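PDB 2EX5: DNA endonuclease I-CeuI from Chlamydomonas eugametos, which cuts DNA as a magnesium-dependent LAGLIDADG homing endonuclease, recognising a degenerate 17-19 bp sequence and making a staggered cut near the intron insertion site. Local coordinates for residues F85-H90 against K95-A100; R110-S113 against L119-T122. The protein carries 1 engineered substitution. All coordinates share one frame; numbering follows the deposited sequence.

Contact 1. Residues F85-H90 against K95-A100; sequences FNVTRH and KVLYLA. Engineered in segment 85-90: Arg89 (natural residue Gln). With nucleotides of chain B.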
loop_
_atom_site.group_PDB
_atom_site.type_symbol
_atom_site.label_atom_id
_atom_site.label_comp_id
_atom_site.label_asym_id
_atom_site.label_seq_id
_atom_site.Cartn_x
_atom_site.Cartn_y
_atom_site.Cartn_z
ATOM N N PHE C 85 -0.287 -10.154 -12.848
ATOM C CA PHE C 85 -0.586 -9.677 -11.482
ATOM C C PHE C 85 0.680 -9.646 -10.640
ATOM O O PHE C 85 1.400 -10.599 -10.684
ATOM C CB PHE C 85 -1.557 -10.668 -10.916
ATOM C CG PHE C 85 -1.764 -10.548 -9.409
ATOM C CD1 PHE C 85 -1.125 -11.427 -8.519
ATOM C CD2 PHE C 85 -2.595 -9.600 -8.913
ATOM C CE1 PHE C 85 -1.316 -11.291 -7.121
ATOM C CE2 PHE C 85 -2.768 -9.449 -7.526
ATOM C CZ PHE C 85 -2.135 -10.339 -6.642
ATOM N N ASN C 86 0.957 -8.643 -9.801
ATOM C CA ASN C 86 2.130 -8.785 -8.924
ATOM C C ASN C 86 1.838 -8.055 -7.702
ATOM O O ASN C 86 0.946 -7.193 -7.732
ATOM C CB ASN C 86 3.514 -8.280 -9.475
ATOM C CG ASN C 86 3.579 -6.770 -9.779
ATOM O OD1 ASN C 86 3.892 -6.408 -10.875
ATOM N ND2 ASN C 86 3.302 -5.914 -8.830
ATOM N N VAL C 87 2.646 -8.337 -6.665
ATOM C CA VAL C 87 2.565 -7.676 -5.340
ATOM C C VAL C 87 3.949 -7.584 -4.783
ATOM O O VAL C 87 4.584 -8.600 -4.610
ATOM C CB VAL C 87 1.744 -8.503 -4.296
ATOM C CG1 VAL C 87 1.068 -7.500 -3.118
ATOM C CG2 VAL C 87 0.707 -9.181 -4.980
ATOM N N THR C 88 4.300 -6.402 -4.295
ATOM C CA THR C 88 5.613 -5.984 -3.943
ATOM C C THR C 88 5.582 -5.617 -2.490
ATOM O O THR C 88 4.609 -5.106 -1.959
ATOM C CB THR C 88 5.990 -4.769 -4.804
ATOM O OG1 THR C 88 5.728 -5.164 -6.151
ATOM C CG2 THR C 88 7.440 -4.324 -4.610
ATOM N N ARG C 89 6.637 -6.030 -1.802
ATOM C CA ARG C 89 6.744 -5.701 -0.379
ATOM C C ARG C 89 8.185 -5.905 0.030
ATOM O O ARG C 89 8.791 -6.857 -0.356
ATOM C CB ARG C 89 5.841 -6.650 0.400
ATOM C CG ARG C 89 5.500 -6.345 1.839
ATOM C CD ARG C 89 4.845 -4.966 2.235
ATOM N NE ARG C 89 4.849 -4.910 3.690
ATOM C CZ ARG C 89 5.786 -4.332 4.474
ATOM N NH1 ARG C 89 6.748 -3.598 3.966
ATOM N NH2 ARG C 89 5.696 -4.415 5.821
ATOM N N HIS C 90 8.714 -5.006 0.823
ATOM C CA HIS C 90 9.966 -5.239 1.505
ATOM C C HIS C 90 9.929 -6.574 2.245
ATOM O O HIS C 90 8.894 -6.960 2.852
ATOM C CB HIS C 90 10.177 -4.098 2.476
ATOM C CG HIS C 90 11.448 -4.189 3.253
ATOM N ND1 HIS C 90 12.534 -3.373 3.010
ATOM C CD2 HIS C 90 11.831 -5.037 4.234
ATOM C CE1 HIS C 90 13.501 -3.656 3.862
ATOM N NE2 HIS C 90 13.100 -4.672 4.602
ATOM N N LYS C 95 5.489 -11.994 5.224
ATOM C CA LYS C 95 4.434 -12.751 5.864
ATOM C C LYS C 95 3.091 -12.611 5.186
ATOM O O LYS C 95 2.430 -13.596 4.890
ATOM C CB LYS C 95 4.384 -12.336 7.329
ATOM C CG LYS C 95 3.101 -12.742 8.066
ATOM C CD LYS C 95 3.263 -12.468 9.544
ATOM C CE LYS C 95 1.899 -12.606 10.252
ATOM N NZ LYS C 95 1.174 -13.407 9.335
ATOM N N VAL C 96 2.679 -11.377 4.891
ATOM C CA VAL C 96 1.499 -11.140 3.994
ATOM C C VAL C 96 1.662 -11.621 2.534
ATOM O O VAL C 96 0.705 -12.051 1.910
ATOM C CB VAL C 96 1.090 -9.628 4.104
ATOM C CG1 VAL C 96 -0.296 -9.342 3.533
ATOM C CG2 VAL C 96 1.091 -9.201 5.619
ATOM N N LEU C 97 2.864 -11.524 1.959
ATOM C CA LEU C 97 3.186 -12.163 0.633
ATOM C C LEU C 97 2.954 -13.726 0.668
ATOM O O LEU C 97 2.392 -14.353 -0.248
ATOM C CB LEU C 97 4.678 -11.845 0.366
ATOM C CG LEU C 97 4.937 -10.833 -0.747
ATOM C CD1 LEU C 97 3.908 -9.710 -0.722
ATOM C CD2 LEU C 97 6.372 -10.372 -0.851
ATOM N N TYR C 98 3.385 -14.317 1.792
ATOM C CA TYR C 98 3.162 -15.756 2.081
ATOM C C TYR C 98 1.656 -16.062 2.194
ATOM O O TYR C 98 1.118 -16.967 1.549
ATOM C CB TYR C 98 3.961 -16.173 3.338
ATOM C CG TYR C 98 3.813 -17.631 3.616
ATOM C CD1 TYR C 98 4.640 -18.544 3.002
ATOM C CD2 TYR C 98 2.806 -18.113 4.457
ATOM C CE1 TYR C 98 4.467 -19.926 3.177
ATOM C CE2 TYR C 98 2.650 -19.484 4.665
ATOM C CZ TYR C 98 3.505 -20.363 4.028
ATOM O OH TYR C 98 3.349 -21.695 4.162
ATOM N N LEU C 99 0.955 -15.217 2.903
ATOM C CA LEU C 99 -0.518 -15.312 2.898
ATOM C C LEU C 99 -1.094 -15.306 1.480
ATOM O O LEU C 99 -1.856 -16.224 1.141
ATOM C CB LEU C 99 -1.134 -14.199 3.733
ATOM C CG LEU C 99 -2.409 -14.210 4.551
ATOM C CD1 LEU C 99 -3.110 -12.843 4.379
ATOM C CD2 LEU C 99 -3.381 -15.489 4.351
ATOM N N ALA C 100 -0.756 -14.308 0.609
ATOM C CA ALA C 100 -1.241 -14.391 -0.805
ATOM C C ALA C 100 -0.979 -15.733 -1.511
ATOM O O ALA C 100 -1.869 -16.311 -2.154
ATOM C CB ALA C 100 -0.633 -13.259 -1.643
ATOM P P DG B 15 7.060 -1.488 0.638
ATOM O OP1 DG B 15 5.777 -0.801 1.084
ATOM O OP2 DG B 15 7.621 -2.604 1.440
ATOM O "O5'" DG B 15 6.519 -2.105 -0.759
ATOM C "C5'" DG B 15 6.456 -1.615 -2.062
ATOM C "C4'" DG B 15 5.658 -0.365 -2.311
ATOM O "O4'" DG B 15 6.755 0.282 -2.951
ATOM C "C3'" DG B 15 4.504 -0.521 -3.331
ATOM O "O3'" DG B 15 3.756 0.636 -3.147
ATOM C "C2'" DG B 15 5.259 -0.666 -4.598
ATOM C "C1'" DG B 15 6.397 0.317 -4.291
ATOM N N9 DG B 15 7.636 0.223 -5.030
ATOM C C8 DG B 15 8.685 -0.647 -4.801
ATOM N N7 DG B 15 9.661 -0.506 -5.625
ATOM C C5 DG B 15 9.236 0.580 -6.436
ATOM C C6 DG B 15 9.905 1.188 -7.469
ATOM O O6 DG B 15 11.017 0.867 -7.796
ATOM N N1 DG B 15 9.272 2.241 -8.112
ATOM C C2 DG B 15 8.033 2.644 -7.720
ATOM N N2 DG B 15 7.591 3.692 -8.400
ATOM N N3 DG B 15 7.326 2.106 -6.694
ATOM C C4 DG B 15 8.005 1.057 -6.099
#
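Leu97 of helix 94-104 meets Val87 and Arg89 of strand 79-90 where the helix packs against the antiparallel sheet that LAGLIDADG endonucleases lay on DNA. The contact is small and buried, burying 177 Å² in all.

Between the segments the contact is van der Waals packing, and no hydrogen bond crosses. Leu97 reaches over with both branches of its fork. CD1 lies 3.8 Å from Arg89 CB and CD2 4.0 Å from the same carbon, both touching the root of the arginine, not its charged end. CD1 also reaches the backbone of Val87, and its approach to Val87 CG1, at 4.3 Å, is looser. Val87 and Leu97 extend this layer beyond the two segments: Val87 packs on Phe58 and Glu62 of helix 49-62, Leu97 on Leu119 of the neighbouring strand.

Arg89 and His90 turn polar groups to the DNA. Residues 86-90 belong to a DNA-interacting region, and here the end of strand 79-90 meets the backbone phosphate of DG15 of chain B. Thr88, which points away from the helix, brings CG2 to 3.8 Å from DG15 C5', packing against the sugar and the edge of the base at C8.

Arg89 is an engineered residue, replacing glutamine. With CG anti to the backbone N (chi1 -166°) and a bend at chi2, its chain leaves Leu97 behind and turns its guanidinium toward the nucleic acid; it also lies beside Glu62, a magnesium ligand. The phosphate oxygen lies at the guanidinium edge, in its plane, and the positive charge would probably strengthen the bond. Two donors from successive residues thus grip one atom: OP2 of DG15 accepts from Arg89 NH1 at 2.9 Å and, along a nearly straight path of 169°, from the backbone N of His90 at 2.7 Å.

Contact 2. Residues R110-S113 against L119-T122; sequences RHKS and LVLT. With nucleotides of chain A; nucleotides of chain B.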
loop_
_atom_site.group_PDB
_atom_site.type_symbol
_atom_site.label_atom_id
_atom_site.label_comp_id
_atom_site.label_asym_id
_atom_site.label_seq_id
_atom_site.Cartn_x
_atom_site.Cartn_y
_atom_site.Cartn_z
ATOM N N ARG C 110 10.079 -13.630 -5.541
ATOM C CA ARG C 110 11.426 -13.474 -5.985
ATOM C C ARG C 110 11.919 -12.125 -5.482
ATOM O O ARG C 110 11.104 -11.280 -5.138
ATOM C CB ARG C 110 11.499 -13.613 -7.501
ATOM C CG ARG C 110 10.777 -14.830 -8.088
ATOM C CD ARG C 110 11.338 -15.197 -9.577
ATOM N NE ARG C 110 10.542 -16.139 -10.405
ATOM C CZ ARG C 110 9.304 -15.901 -10.889
ATOM N NH1 ARG C 110 8.649 -16.797 -11.656
ATOM N NH2 ARG C 110 8.693 -14.764 -10.597
ATOM N N HIS C 111 13.236 -11.925 -5.408
ATOM C CA HIS C 111 13.824 -10.657 -5.095
ATOM C C HIS C 111 13.604 -9.678 -6.271
ATOM O O HIS C 111 13.827 -10.013 -7.447
ATOM C CB HIS C 111 15.327 -10.832 -4.789
ATOM C CG HIS C 111 16.073 -9.546 -4.590
ATOM N ND1 HIS C 111 17.037 -9.101 -5.476
ATOM C CD2 HIS C 111 15.959 -8.576 -3.645
ATOM C CE1 HIS C 111 17.519 -7.942 -5.055
ATOM N NE2 HIS C 111 16.887 -7.608 -3.936
ATOM N N LYS C 112 13.123 -8.485 -5.959
ATOM C CA LYS C 112 13.120 -7.413 -6.962
ATOM C C LYS C 112 14.513 -6.939 -7.306
ATOM O O LYS C 112 15.209 -6.254 -6.501
ATOM C CB LYS C 112 12.301 -6.218 -6.507
ATOM C CG LYS C 112 12.381 -5.081 -7.474
ATOM C CD LYS C 112 11.507 -3.928 -6.894
ATOM C CE LYS C 112 10.818 -3.259 -7.945
ATOM N NZ LYS C 112 9.563 -4.037 -8.387
ATOM N N SER C 113 14.905 -7.284 -8.521
ATOM C CA SER C 113 16.157 -6.869 -9.061
ATOM C C SER C 113 16.408 -5.391 -8.786
ATOM O O SER C 113 15.529 -4.551 -9.008
ATOM C CB SER C 113 16.118 -7.164 -10.549
ATOM O OG SER C 113 17.085 -6.388 -11.215
ATOM N N LEU C 119 10.766 -7.731 -2.235
ATOM C CA LEU C 119 10.381 -8.998 -2.835
ATOM C C LEU C 119 9.158 -8.761 -3.697
ATOM O O LEU C 119 8.476 -7.851 -3.416
ATOM C CB LEU C 119 10.011 -9.925 -1.642
ATOM C CG LEU C 119 11.018 -10.955 -1.052
ATOM C CD1 LEU C 119 12.600 -10.707 -1.288
ATOM C CD2 LEU C 119 10.659 -11.526 0.360
ATOM N N VAL C 120 8.840 -9.593 -4.693
ATOM C CA VAL C 120 7.719 -9.390 -5.571
ATOM C C VAL C 120 7.128 -10.735 -5.667
ATOM O O VAL C 120 7.851 -11.692 -5.863
ATOM C CB VAL C 120 8.103 -8.879 -6.989
ATOM C CG1 VAL C 120 6.859 -8.706 -7.867
ATOM C CG2 VAL C 120 8.718 -7.574 -6.860
ATOM N N LEU C 121 5.809 -10.846 -5.538
ATOM C CA LEU C 121 5.120 -12.049 -5.864
ATOM C C LEU C 121 4.393 -11.838 -7.195
ATOM O O LEU C 121 3.689 -10.845 -7.377
ATOM C CB LEU C 121 4.174 -12.401 -4.665
ATOM C CG LEU C 121 2.913 -13.285 -4.829
ATOM C CD1 LEU C 121 3.045 -14.431 -5.649
ATOM C CD2 LEU C 121 2.532 -13.745 -3.488
ATOM N N THR C 122 4.567 -12.755 -8.125
ATOM C CA THR C 122 4.007 -12.678 -9.531
ATOM C C THR C 122 3.154 -13.854 -9.911
ATOM O O THR C 122 3.516 -15.011 -9.641
ATOM C CB THR C 122 5.207 -12.547 -10.593
ATOM O OG1 THR C 122 6.076 -11.441 -10.195
ATOM C CG2 THR C 122 4.747 -12.209 -11.995
ATOM P P DC A 7 10.773 -19.554 -13.236
ATOM O OP1 DC A 7 12.066 -20.148 -12.821
ATOM O OP2 DC A 7 9.533 -19.730 -12.387
ATOM O "O5'" DC A 7 11.351 -18.047 -13.492
ATOM C "C5'" DC A 7 12.629 -17.949 -14.260
ATOM C "C4'" DC A 7 13.109 -16.520 -14.404
ATOM O "O4'" DC A 7 12.340 -15.943 -15.497
ATOM C "C3'" DC A 7 12.878 -15.624 -13.189
ATOM O "O3'" DC A 7 13.854 -14.668 -13.087
ATOM C "C2'" DC A 7 11.634 -14.814 -13.540
ATOM C "C1'" DC A 7 11.895 -14.681 -15.055
ATOM N N1 DC A 7 10.734 -14.052 -15.701
ATOM C C2 DC A 7 10.887 -13.195 -16.810
ATOM O O2 DC A 7 11.999 -13.084 -17.310
ATOM N N3 DC A 7 9.807 -12.566 -17.324
ATOM C C4 DC A 7 8.645 -12.759 -16.775
ATOM N N4 DC A 7 7.571 -12.215 -17.312
ATOM C C5 DC A 7 8.488 -13.631 -15.684
ATOM C C6 DC A 7 9.528 -14.267 -15.179
ATOM P P DG B 16 2.469 1.074 -4.050
ATOM O OP1 DG B 16 2.894 2.027 -5.072
ATOM O OP2 DG B 16 1.450 1.552 -3.081
ATOM O "O5'" DG B 16 2.097 -0.373 -4.682
ATOM C "C5'" DG B 16 1.348 -0.740 -5.810
ATOM C "C4'" DG B 16 1.841 0.018 -7.093
ATOM O "O4'" DG B 16 3.271 0.163 -7.392
ATOM C "C3'" DG B 16 1.330 -0.565 -8.339
ATOM O "O3'" DG B 16 0.654 0.658 -8.946
ATOM C "C2'" DG B 16 2.577 -1.176 -9.000
ATOM C "C1'" DG B 16 3.652 -0.149 -8.702
ATOM N N9 DG B 16 5.062 -0.708 -8.726
ATOM C C8 DG B 16 5.530 -1.837 -8.065
ATOM N N7 DG B 16 6.754 -2.153 -8.317
ATOM C C5 DG B 16 7.175 -1.143 -9.183
ATOM C C6 DG B 16 8.441 -0.892 -9.757
ATOM O O6 DG B 16 9.436 -1.641 -9.589
ATOM N N1 DG B 16 8.490 0.235 -10.638
ATOM C C2 DG B 16 7.346 1.013 -10.864
ATOM N N2 DG B 16 7.331 2.117 -11.635
ATOM N N3 DG B 16 6.231 0.804 -10.236
ATOM C C4 DG B 16 6.179 -0.277 -9.439
ATOM P P DG A 9 18.790 -9.211 -13.357
ATOM O OP1 DG A 9 20.143 -9.454 -13.965
ATOM O OP2 DG A 9 18.699 -8.935 -11.889
ATOM O "O5'" DG A 9 18.066 -8.082 -14.276
ATOM C "C5'" DG A 9 18.363 -8.108 -15.697
ATOM C "C4'" DG A 9 17.677 -6.992 -16.428
ATOM O "O4'" DG A 9 16.216 -7.156 -16.540
ATOM C "C3'" DG A 9 17.928 -5.684 -15.700
ATOM O "O3'" DG A 9 18.252 -4.769 -16.759
ATOM C "C2'" DG A 9 16.584 -5.355 -15.028
ATOM C "C1'" DG A 9 15.528 -6.068 -15.908
ATOM N N9 DG A 9 14.333 -6.496 -15.128
ATOM C C8 DG A 9 14.315 -7.400 -14.058
ATOM N N7 DG A 9 13.154 -7.566 -13.516
ATOM C C5 DG A 9 12.305 -6.712 -14.276
ATOM C C6 DG A 9 10.894 -6.422 -14.265
ATOM O O6 DG A 9 9.987 -6.849 -13.504
ATOM N N1 DG A 9 10.462 -5.418 -15.219
ATOM C C2 DG A 9 11.268 -4.820 -16.117
ATOM N N2 DG A 9 10.648 -3.863 -16.937
ATOM N N3 DG A 9 12.589 -5.162 -16.192
ATOM C C4 DG A 9 13.041 -6.049 -15.264
HETATM O O HOH W 1 7.961 -12.733 -8.865
#
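Arg110 and Val120 form an antiparallel hydrogen-bonded pair, Arg110 N to Val120 O at 3.0 Å and Val120 N to Arg110 O at 2.9 Å, and His111 and Leu119 follow as a non-hydrogen-bonded pair. Arg110 and Val120 put their side chains on the same face of the sheet, while Lys112 beyond them rests CB against Val120 CG2 at 3.8 Å. Leu119 CD1 lies 4.0 Å from His111 CA, and the side chain also packs on Leu97 of helix 94-104. This is a beta hairpin whose strand 108-111 is the outermost of the DNA-binding sheet within this chain. Extended from CG to NE, the side chain of Arg110 crosses that of Thr122 at about a right angle, bringing NH2 4.1 Å from Thr122 CB. DC7 C2' of chain A sits over one face of the guanidinium, offset toward its rim; in its plane, NH1 donates to DC7 OP2 (3.1 Å, 166°). A water accepts a weak bond from NH2, donates to Val120 O and hydrogen-bonds Thr122 OG1 at 2.6 Å. A leucine in place of Arg110 would probably leave the DC7 phosphate without this charged partner and the water less firmly held. Farther along, Ser113 OG donates to OP2 of DG9 of chain A.

How the contacts relate
Of the elements joined here, strand 79-90 comes first, and contact 1 closes the short connection by which the chain turns back from its end into helix 94-104. The chain then passes from that helix into strand 108-111, and contact 2 closes the hairpin with strand 118-123. The two closures stand in series, neither nested nor crossed. In space they are joined, because strand 118-123 lies between strands 79-90 and 108-111: Val87 O and Leu121 N, 2.7 Å apart, probably form a hydrogen bond, as do Arg89 O and Leu119 N. Helix 94-104 packs on strand 79-90 in contact 1 and also on Leu119 and Leu121, covering both neighbouring strands, while both contacts touch DNA.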